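Local coordinates for Myo-inositol-1-phosphate synthase-related protein (Thermotoga maritima MSB8, PDB 3CIN) that binds nicotinamide-adenine-dinucleotide in a Rossmann-type domain and belongs to the myo-inositol-1-phosphate synthase family, at residues 333-338 against 360-365; 354-359 against 372-377. One frame throughout, in Å; residues are numbered along the deposited sequence.

Overall arrangement
Both contacts use the short helix 356-362, each at a different end. Contact 1 lies in the core, where the last turn of that helix meets the long helix 328-348 through a leucine, an aspartate and a tyrosine, all buried. Contact 2 is nearer the surface, its centre about 10 Å from that of contact 1, and ties the first turn to the loop leading into helix 376-386. Each has one tyrosine hydroxyl as donor, to a buried carboxylate in contact 1 and to a main-chain carbonyl in contact 2. Arg376 joins them: its NH1 probably bonds Phe361 O at 2.9 Å and Met363 O at 3.1 Å.

Contact 1 (333-338 against 360-365); sequences GGLLVD and AFYMKN
Tyr362 reaches from the last turn of helix 356-362 to helix 328-348 and meets two residues one helical turn apart, Leu335 and Asp338. Its hydroxyl gives a hydrogen bond to Asp338, OH to OD2 2.7 Å. The acceptor is met on its anti side and 32° out of the carboxylate plane, while OD2 itself lies at the ring edge, near the ring plane. Carboxylate and ring are nearly perpendicular, their planes 85° apart. Asp338 CB packs against the same end of the ring, 3.8 Å from Tyr362 CZ. Nearer the root of the ring, Leu335 brings the CD2 methyl to the edge, 3.9 Å from Tyr362 CD1. Its other methyl, CD1, lies 3.9 Å from the carbonyl oxygen Tyr362 O. Tyrosine suits this place because its carbon edge can pack against leucine while its far end answers a charge. The ring is sent across by a chi1 of -69°, which sets CG opposite the carbonyl carbon, and Phe361 CD2 covers one face, 3.5 Å above the ring plane.

Asp338 is buried, yet both oxygens are engaged: OD1 in a salt bridge with Arg341, OD2 also with the backbone N of Leu47. These partners would probably favour the charged carboxylate and fix its rotation. The Leu335 side chain lies about 8 Å from the bound nicotinamide-adenine-dinucleotide. Around the contact, Leu339 and Leu342 of helix 328-348 extend the apolar surface against Tyr362, and Met383 of helix 376-386 adds to it. Leu336 and Val337 pack instead on helix 23-36, so helix 328-348 is wedged between that helix and helix 356-362.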
ATOM      1  N   GLY A 333      14.899  -8.377  19.821  1.00 30.78           N
ATOM      2  CA  GLY A 333      15.168  -8.154  21.247  1.00 30.60           C
ATOM      3  C   GLY A 333      14.076  -8.707  22.150  1.00 30.09           C
ATOM      4  O   GLY A 333      14.343  -9.384  23.137  1.00 30.14           O
ATOM      5  N   GLY A 334      12.816  -8.489  21.785  1.00 29.07           N
ATOM      6  CA  GLY A 334      11.726  -9.002  22.555  1.00 31.57           C
ATOM      7  C   GLY A 334      11.626 -10.501  22.535  1.00 30.49           C
ATOM      8  O   GLY A 334      11.354 -11.131  23.563  1.00 29.78           O
ATOM      9  N   LEU A 335      11.857 -11.088  21.377  1.00 29.05           N
ATOM     10  CA  LEU A 335      11.861 -12.562  21.291  1.00 30.14           C
ATOM     11  C   LEU A 335      12.938 -13.139  22.179  1.00 29.89           C
ATOM     12  O   LEU A 335      12.734 -14.176  22.841  1.00 29.04           O
ATOM     13  CB  LEU A 335      12.076 -13.026  19.872  1.00 31.22           C
ATOM     14  CG  LEU A 335      10.964 -12.675  18.899  1.00 34.23           C
ATOM     15  CD1 LEU A 335      11.244 -13.431  17.588  1.00 31.40           C
ATOM     16  CD2 LEU A 335       9.544 -13.013  19.455  1.00 31.87           C
ATOM     17  N   LEU A 336      14.061 -12.446  22.258  1.00 28.09           N
ATOM     18  CA  LEU A 336      15.188 -12.979  23.028  1.00 29.03           C
ATOM     19  C   LEU A 336      14.866 -13.042  24.538  1.00 29.79           C
ATOM     20  O   LEU A 336      15.413 -13.895  25.264  1.00 28.60           O
ATOM     21  CB  LEU A 336      16.459 -12.152  22.755  1.00 28.96           C
ATOM     22  CG  LEU A 336      17.190 -12.485  21.451  1.00 28.96           C
ATOM     23  CD1 LEU A 336      18.314 -11.461  21.140  1.00 30.58           C
ATOM     24  CD2 LEU A 336      17.784 -13.895  21.447  1.00 30.91           C
ATOM     25  N   VAL A 337      14.021 -12.129  25.018  1.00 28.62           N
ATOM     26  CA  VAL A 337      13.640 -12.115  26.430  1.00 29.18           C
ATOM     27  C   VAL A 337      12.967 -13.459  26.751  1.00 29.56           C
ATOM     28  O   VAL A 337      13.144 -13.996  27.808  1.00 30.87           O
ATOM     29  CB  VAL A 337      12.784 -10.935  26.782  1.00 30.46           C
ATOM     30  CG1 VAL A 337      12.312 -11.035  28.254  1.00 29.09           C
ATOM     31  CG2 VAL A 337      13.601  -9.605  26.558  1.00 33.67           C
ATOM     32  N   ASP A 338      12.150 -13.970  25.835  1.00 29.06           N
ATOM     33  CA  ASP A 338      11.547 -15.311  26.025  1.00 30.35           C
ATOM     34  C   ASP A 338      12.574 -16.445  25.833  1.00 29.37           C
ATOM     35  O   ASP A 338      12.621 -17.386  26.631  1.00 31.35           O
ATOM     36  CB  ASP A 338      10.406 -15.572  25.039  1.00 28.70           C
ATOM     37  CG  ASP A 338       9.083 -14.997  25.453  1.00 29.52           C
ATOM     38  OD1 ASP A 338       8.911 -14.441  26.580  1.00 31.98           O
ATOM     39  OD2 ASP A 338       8.108 -15.146  24.654  1.00 29.86           O
ATOM     40  N   ALA A 360      10.005 -23.675  16.170  1.00 28.39           N
ATOM     41  CA  ALA A 360       8.905 -23.453  15.215  1.00 28.12           C
ATOM     42  C   ALA A 360       8.191 -22.104  15.353  1.00 29.05           C
ATOM     43  O   ALA A 360       7.646 -21.573  14.362  1.00 31.68           O
ATOM     44  CB  ALA A 360       7.919 -24.579  15.311  1.00 28.11           C
ATOM     45  N   PHE A 361       8.125 -21.580  16.570  1.00 28.95           N
ATOM     46  CA  PHE A 361       7.501 -20.319  16.799  1.00 27.13           C
ATOM     47  C   PHE A 361       8.483 -19.165  16.640  1.00 29.86           C
ATOM     48  O   PHE A 361       8.184 -18.160  16.043  1.00 29.59           O
ATOM     49  CB  PHE A 361       6.867 -20.199  18.197  1.00 26.99           C
ATOM     50  CG  PHE A 361       6.182 -18.855  18.407  1.00 26.38           C
ATOM     51  CD1 PHE A 361       5.020 -18.538  17.693  1.00 30.55           C
ATOM     52  CD2 PHE A 361       6.730 -17.875  19.201  1.00 31.02           C
ATOM     53  CE1 PHE A 361       4.440 -17.257  17.805  1.00 35.79           C
ATOM     54  CE2 PHE A 361       6.115 -16.592  19.331  1.00 29.31           C
ATOM     55  CZ  PHE A 361       4.975 -16.313  18.629  1.00 31.94           C
ATOM     56  N   TYR A 362       9.670 -19.298  17.222  1.00 27.58           N
ATOM     57  CA  TYR A 362      10.588 -18.173  17.301  1.00 26.36           C
ATOM     58  C   TYR A 362      11.559 -17.928  16.127  1.00 29.07           C
ATOM     59  O   TYR A 362      12.197 -16.868  16.037  1.00 30.81           O
ATOM     60  CB  TYR A 362      11.381 -18.272  18.623  1.00 25.17           C
ATOM     61  CG  TYR A 362      10.552 -18.022  19.845  1.00 26.60           C
ATOM     62  CD1 TYR A 362      10.309 -16.727  20.304  1.00 29.76           C
ATOM     63  CD2 TYR A 362      10.014 -19.031  20.545  1.00 28.60           C
ATOM     64  CE1 TYR A 362       9.566 -16.508  21.452  1.00 29.19           C
ATOM     65  CE2 TYR A 362       9.255 -18.819  21.679  1.00 29.96           C
ATOM     66  CZ  TYR A 362       9.005 -17.558  22.126  1.00 27.60           C
ATOM     67  OH  TYR A 362       8.233 -17.401  23.258  1.00 28.94           O
ATOM     68  N   MET A 363      11.658 -18.909  15.242  1.00 29.47           N
ATOM     69  CA  MET A 363      12.708 -18.938  14.234  1.00 33.25           C
ATOM     70  C   MET A 363      12.082 -19.069  12.889  1.00 34.95           C
ATOM     71  O   MET A 363      11.096 -19.806  12.712  1.00 32.25           O
ATOM     72  CB  MET A 363      13.632 -20.128  14.455  1.00 30.20           C
ATOM     73  CG  MET A 363      14.333 -20.176  15.764  1.00 30.01           C
ATOM     74  SD  MET A 363      15.591 -18.912  15.888  1.00 32.63           S
ATOM     75  CE  MET A 363      16.129 -18.966  17.612  1.00 31.55           C
ATOM     76  N   LYS A 364      12.662 -18.359  11.916  1.00 35.18           N
ATOM     77  CA  LYS A 364      12.155 -18.554  10.588  1.00 40.14           C
ATOM     78  C   LYS A 364      12.744 -19.688   9.809  1.00 36.17           C
ATOM     79  O   LYS A 364      12.163 -20.044   8.821  1.00 35.37           O
ATOM     80  CB  LYS A 364      12.055 -17.299   9.770  1.00 43.30           C
ATOM     81  CG  LYS A 364      13.232 -16.432   9.695  1.00 43.09           C
ATOM     82  CD  LYS A 364      12.898 -15.277   8.772  0.65 49.63           C
ATOM     83  CE  LYS A 364      14.060 -14.383   8.513  0.65 48.46           C
ATOM     84  NZ  LYS A 364      14.188 -13.335   9.562  0.65 51.41           N
ATOM     85  N   ASN A 365      13.825 -20.321  10.282  1.00 35.57           N
ATOM     86  CA  ASN A 365      14.250 -21.608   9.751  1.00 35.58           C
ATOM     87  C   ASN A 365      14.361 -22.557  10.896  1.00 33.83           C
ATOM     88  O   ASN A 365      15.460 -22.754  11.396  1.00 32.40           O
ATOM     89  CB  ASN A 365      15.603 -21.424   9.064  1.00 38.23           C
ATOM     90  CG  ASN A 365      16.143 -22.674   8.435  1.00 36.50           C
ATOM     91  OD1 ASN A 365      15.483 -23.715   8.338  1.00 39.12           O
ATOM     92  ND2 ASN A 365      17.433 -22.593   8.029  1.00 37.54           N
TER

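Contact 2 (354-359 against 372-377); sequences TVYPVN and KNIPRI
Tyr356, in the first turn of helix 356-362, spans to the loop before helix 376-386 and hydrogen-bonds a main-chain carbonyl, OH to Lys372 O 2.7 Å. This helix follows strand 353-354, an edge strand, within this chain, of the parallel sheet of the Rossmann-type domain. The C=O...donor angle of 171° places the hydroxyl almost straight out from the carbonyl, and Lys372 O lies at the ring edge, in its plane. Beside the bond, Ile374 sets its CG2 methyl 3.5 Å from Tyr356 OH, so a branched apolar side chain borders the polar pair. A chi1 of 179° on Tyr356 puts CG opposite the backbone N and carries the ring toward the loop. Tyrosine fits here by length: its side chain is long enough to bring OH to Lys372 O although the nearest CA atoms, of Tyr356 and Lys372, are 9.2 Å apart.

In the next shell, Glu371, a residue of the magnesium site, touches Tyr356, and Asp279 accepts a bond from the backbone N of Asn373. Asn373 ND2 in turn reaches Lys364 O, holding the loop to the chain after helix 356-362. Asn359 ties that helix through OD1 to Gly218 N, just after strand 214-217, and through ND2 to Gly367 O. Nearly in its amide plane, Asn359 ND2 also donates to Thr354 OG1 at 2.9 Å, with an N-H...acceptor angle of 166°.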
ATOM      1  N   THR A 354      18.358 -30.092  19.598  1.00 28.18           N
ATOM      2  CA  THR A 354      17.559 -28.858  19.291  1.00 31.21           C
ATOM      3  C   THR A 354      16.103 -29.097  19.663  1.00 32.86           C
ATOM      4  O   THR A 354      15.673 -30.253  19.801  1.00 33.21           O
ATOM      5  CB  THR A 354      17.754 -28.323  17.855  1.00 30.63           C
ATOM      6  OG1 THR A 354      17.336 -26.950  17.804  1.00 29.92           O
ATOM      7  CG2 THR A 354      17.043 -29.108  16.827  1.00 33.05           C
ATOM      8  N   VAL A 355      15.365 -28.031  19.928  1.00 31.71           N
ATOM      9  CA  VAL A 355      13.993 -28.155  20.452  1.00 30.06           C
ATOM     10  C   VAL A 355      12.999 -27.521  19.429  1.00 28.19           C
ATOM     11  O   VAL A 355      12.698 -26.346  19.474  1.00 28.39           O
ATOM     12  CB  VAL A 355      13.892 -27.470  21.846  1.00 32.66           C
ATOM     13  CG1 VAL A 355      12.500 -27.619  22.451  1.00 32.42           C
ATOM     14  CG2 VAL A 355      14.985 -28.044  22.801  1.00 31.05           C
ATOM     15  N   TYR A 356      12.420 -28.366  18.566  1.00 29.19           N
ATOM     16  CA  TYR A 356      11.499 -27.862  17.534  1.00 28.22           C
ATOM     17  C   TYR A 356      10.290 -27.076  18.068  1.00 27.32           C
ATOM     18  O   TYR A 356       9.935 -26.090  17.487  1.00 30.68           O
ATOM     19  CB  TYR A 356      11.029 -29.011  16.672  1.00 30.54           C
ATOM     20  CG  TYR A 356      10.070 -28.613  15.595  1.00 28.80           C
ATOM     21  CD1 TYR A 356      10.500 -27.834  14.506  1.00 30.48           C
ATOM     22  CD2 TYR A 356       8.747 -29.023  15.621  1.00 34.13           C
ATOM     23  CE1 TYR A 356       9.606 -27.526  13.467  1.00 31.18           C
ATOM     24  CE2 TYR A 356       7.843 -28.676  14.622  1.00 34.43           C
ATOM     25  CZ  TYR A 356       8.283 -27.919  13.551  1.00 28.69           C
ATOM     26  OH  TYR A 356       7.425 -27.608  12.505  1.00 32.45           O
ATOM     27  N   PRO A 357       9.647 -27.503  19.176  1.00 30.16           N
ATOM     28  CA  PRO A 357       8.477 -26.744  19.678  1.00 30.84           C
ATOM     29  C   PRO A 357       8.796 -25.283  19.957  1.00 29.44           C
ATOM     30  O   PRO A 357       7.955 -24.427  19.690  1.00 32.63           O
ATOM     31  CB  PRO A 357       8.109 -27.493  20.965  1.00 32.16           C
ATOM     32  CG  PRO A 357       8.545 -28.921  20.674  1.00 33.10           C
ATOM     33  CD  PRO A 357       9.832 -28.775  19.924  1.00 32.56           C
ATOM     34  N   VAL A 358      10.020 -25.010  20.391  1.00 29.27           N
ATOM     35  CA  VAL A 358      10.499 -23.619  20.526  1.00 29.29           C
ATOM     36  C   VAL A 358      10.862 -22.990  19.175  1.00 29.39           C
ATOM     37  O   VAL A 358      10.412 -21.900  18.827  1.00 27.78           O
ATOM     38  CB  VAL A 358      11.661 -23.545  21.505  1.00 27.14           C
ATOM     39  CG1 VAL A 358      12.289 -22.154  21.583  1.00 30.61           C
ATOM     40  CG2 VAL A 358      11.183 -23.935  22.935  1.00 28.17           C
ATOM     41  N   ASN A 359      11.698 -23.674  18.402  1.00 27.49           N
ATOM     42  CA  ASN A 359      12.171 -23.159  17.129  1.00 27.60           C
ATOM     43  C   ASN A 359      11.003 -22.815  16.221  1.00 26.92           C
ATOM     44  O   ASN A 359      11.066 -21.808  15.530  1.00 28.94           O
ATOM     45  CB  ASN A 359      13.048 -24.182  16.395  1.00 27.13           C
ATOM     46  CG  ASN A 359      14.276 -24.563  17.192  1.00 28.12           C
ATOM     47  OD1 ASN A 359      14.825 -23.731  17.959  1.00 30.07           O
ATOM     48  ND2 ASN A 359      14.820 -25.744  16.852  1.00 30.06           N
ATOM     49  N   LYS A 372      10.207 -28.519   9.313  1.00 33.82           N
ATOM     50  CA  LYS A 372       9.937 -27.372   8.475  1.00 34.50           C
ATOM     51  C   LYS A 372       9.005 -26.371   9.166  1.00 35.26           C
ATOM     52  O   LYS A 372       8.481 -26.634  10.261  1.00 35.17           O
ATOM     53  CB  LYS A 372       9.353 -27.781   7.141  1.00 31.45           C
ATOM     54  CG  LYS A 372       8.023 -28.410   7.221  1.00 33.63           C
ATOM     55  CD  LYS A 372       7.387 -28.590   5.839  1.00 43.19           C
ATOM     56  CE  LYS A 372       5.914 -28.800   5.974  1.00 55.38           C
ATOM     57  NZ  LYS A 372       5.615 -29.667   7.161  1.00 60.44           N
ATOM     58  N   ASN A 373       8.838 -25.210   8.542  1.00 32.93           N
ATOM     59  CA  ASN A 373       7.924 -24.217   9.060  1.00 32.26           C
ATOM     60  C   ASN A 373       6.466 -24.754   9.010  1.00 33.12           C
ATOM     61  O   ASN A 373       6.083 -25.435   8.072  1.00 33.25           O
ATOM     62  CB  ASN A 373       8.003 -22.955   8.247  1.00 32.28           C
ATOM     63  CG  ASN A 373       9.184 -22.106   8.604  1.00 35.44           C
ATOM     64  OD1 ASN A 373       9.232 -21.476   9.683  1.00 40.78           O
ATOM     65  ND2 ASN A 373      10.108 -22.063   7.725  1.00 38.43           N
ATOM     66  N   ILE A 374       5.687 -24.348  10.014  1.00 31.78           N
ATOM     67  CA  ILE A 374       4.232 -24.581  10.105  1.00 30.94           C
ATOM     68  C   ILE A 374       3.583 -23.197  10.330  1.00 32.81           C
ATOM     69  O   ILE A 374       4.273 -22.261  10.709  1.00 32.05           O
ATOM     70  CB  ILE A 374       3.856 -25.564  11.226  1.00 33.52           C
ATOM     71  CG1 ILE A 374       4.420 -25.120  12.583  1.00 33.22           C
ATOM     72  CG2 ILE A 374       4.360 -26.965  10.858  1.00 33.04           C
ATOM     73  CD1 ILE A 374       3.915 -25.941  13.741  1.00 39.71           C
ATOM     74  N   PRO A 375       2.253 -23.074  10.104  1.00 28.99           N
ATOM     75  CA  PRO A 375       1.608 -21.828  10.505  1.00 30.44           C
ATOM     76  C   PRO A 375       1.947 -21.427  11.940  1.00 30.07           C
ATOM     77  O   PRO A 375       1.882 -22.226  12.838  1.00 28.78           O
ATOM     78  CB  PRO A 375       0.127 -22.139  10.360  1.00 28.56           C
ATOM     79  CG  PRO A 375       0.132 -23.057   9.204  1.00 31.62           C
ATOM     80  CD  PRO A 375       1.274 -23.977   9.501  1.00 31.51           C
ATOM     81  N   ARG A 376       2.309 -20.166  12.116  1.00 33.19           N
ATOM     82  CA  ARG A 376       2.863 -19.740  13.386  1.00 34.52           C
ATOM     83  C   ARG A 376       1.870 -19.710  14.555  1.00 32.73           C
ATOM     84  O   ARG A 376       2.289 -19.829  15.704  1.00 33.27           O
ATOM     85  CB  ARG A 376       3.575 -18.398  13.233  1.00 35.65           C
ATOM     86  CG  ARG A 376       4.928 -18.395  13.908  1.00 46.16           C
ATOM     87  CD  ARG A 376       5.914 -17.291  13.331  1.00 46.68           C
ATOM     88  NE  ARG A 376       6.620 -17.675  12.116  1.00 47.70           N
ATOM     89  CZ  ARG A 376       7.696 -18.452  12.083  1.00 53.62           C
ATOM     90  NH1 ARG A 376       8.197 -18.922  13.203  1.00 43.10           N
ATOM     91  NH2 ARG A 376       8.267 -18.759  10.926  1.00 57.42           N
ATOM     92  N   ILE A 377       0.567 -19.617  14.289  1.00 33.14           N
ATOM     93  CA  ILE A 377      -0.434 -19.750  15.356  1.00 31.62           C
ATOM     94  C   ILE A 377      -0.446 -21.160  15.914  1.00 30.03           C
ATOM     95  O   ILE A 377      -0.587 -21.381  17.129  1.00 31.83           O
ATOM     96  CB  ILE A 377      -1.858 -19.232  14.875  1.00 34.23           C
ATOM     97  CG1 ILE A 377      -1.778 -17.703  14.628  1.00 40.43           C
ATOM     98  CG2 ILE A 377      -2.934 -19.422  15.973  1.00 36.24           C
ATOM     99  CD1 ILE A 377      -2.804 -17.071  13.662  1.00 40.37           C
TER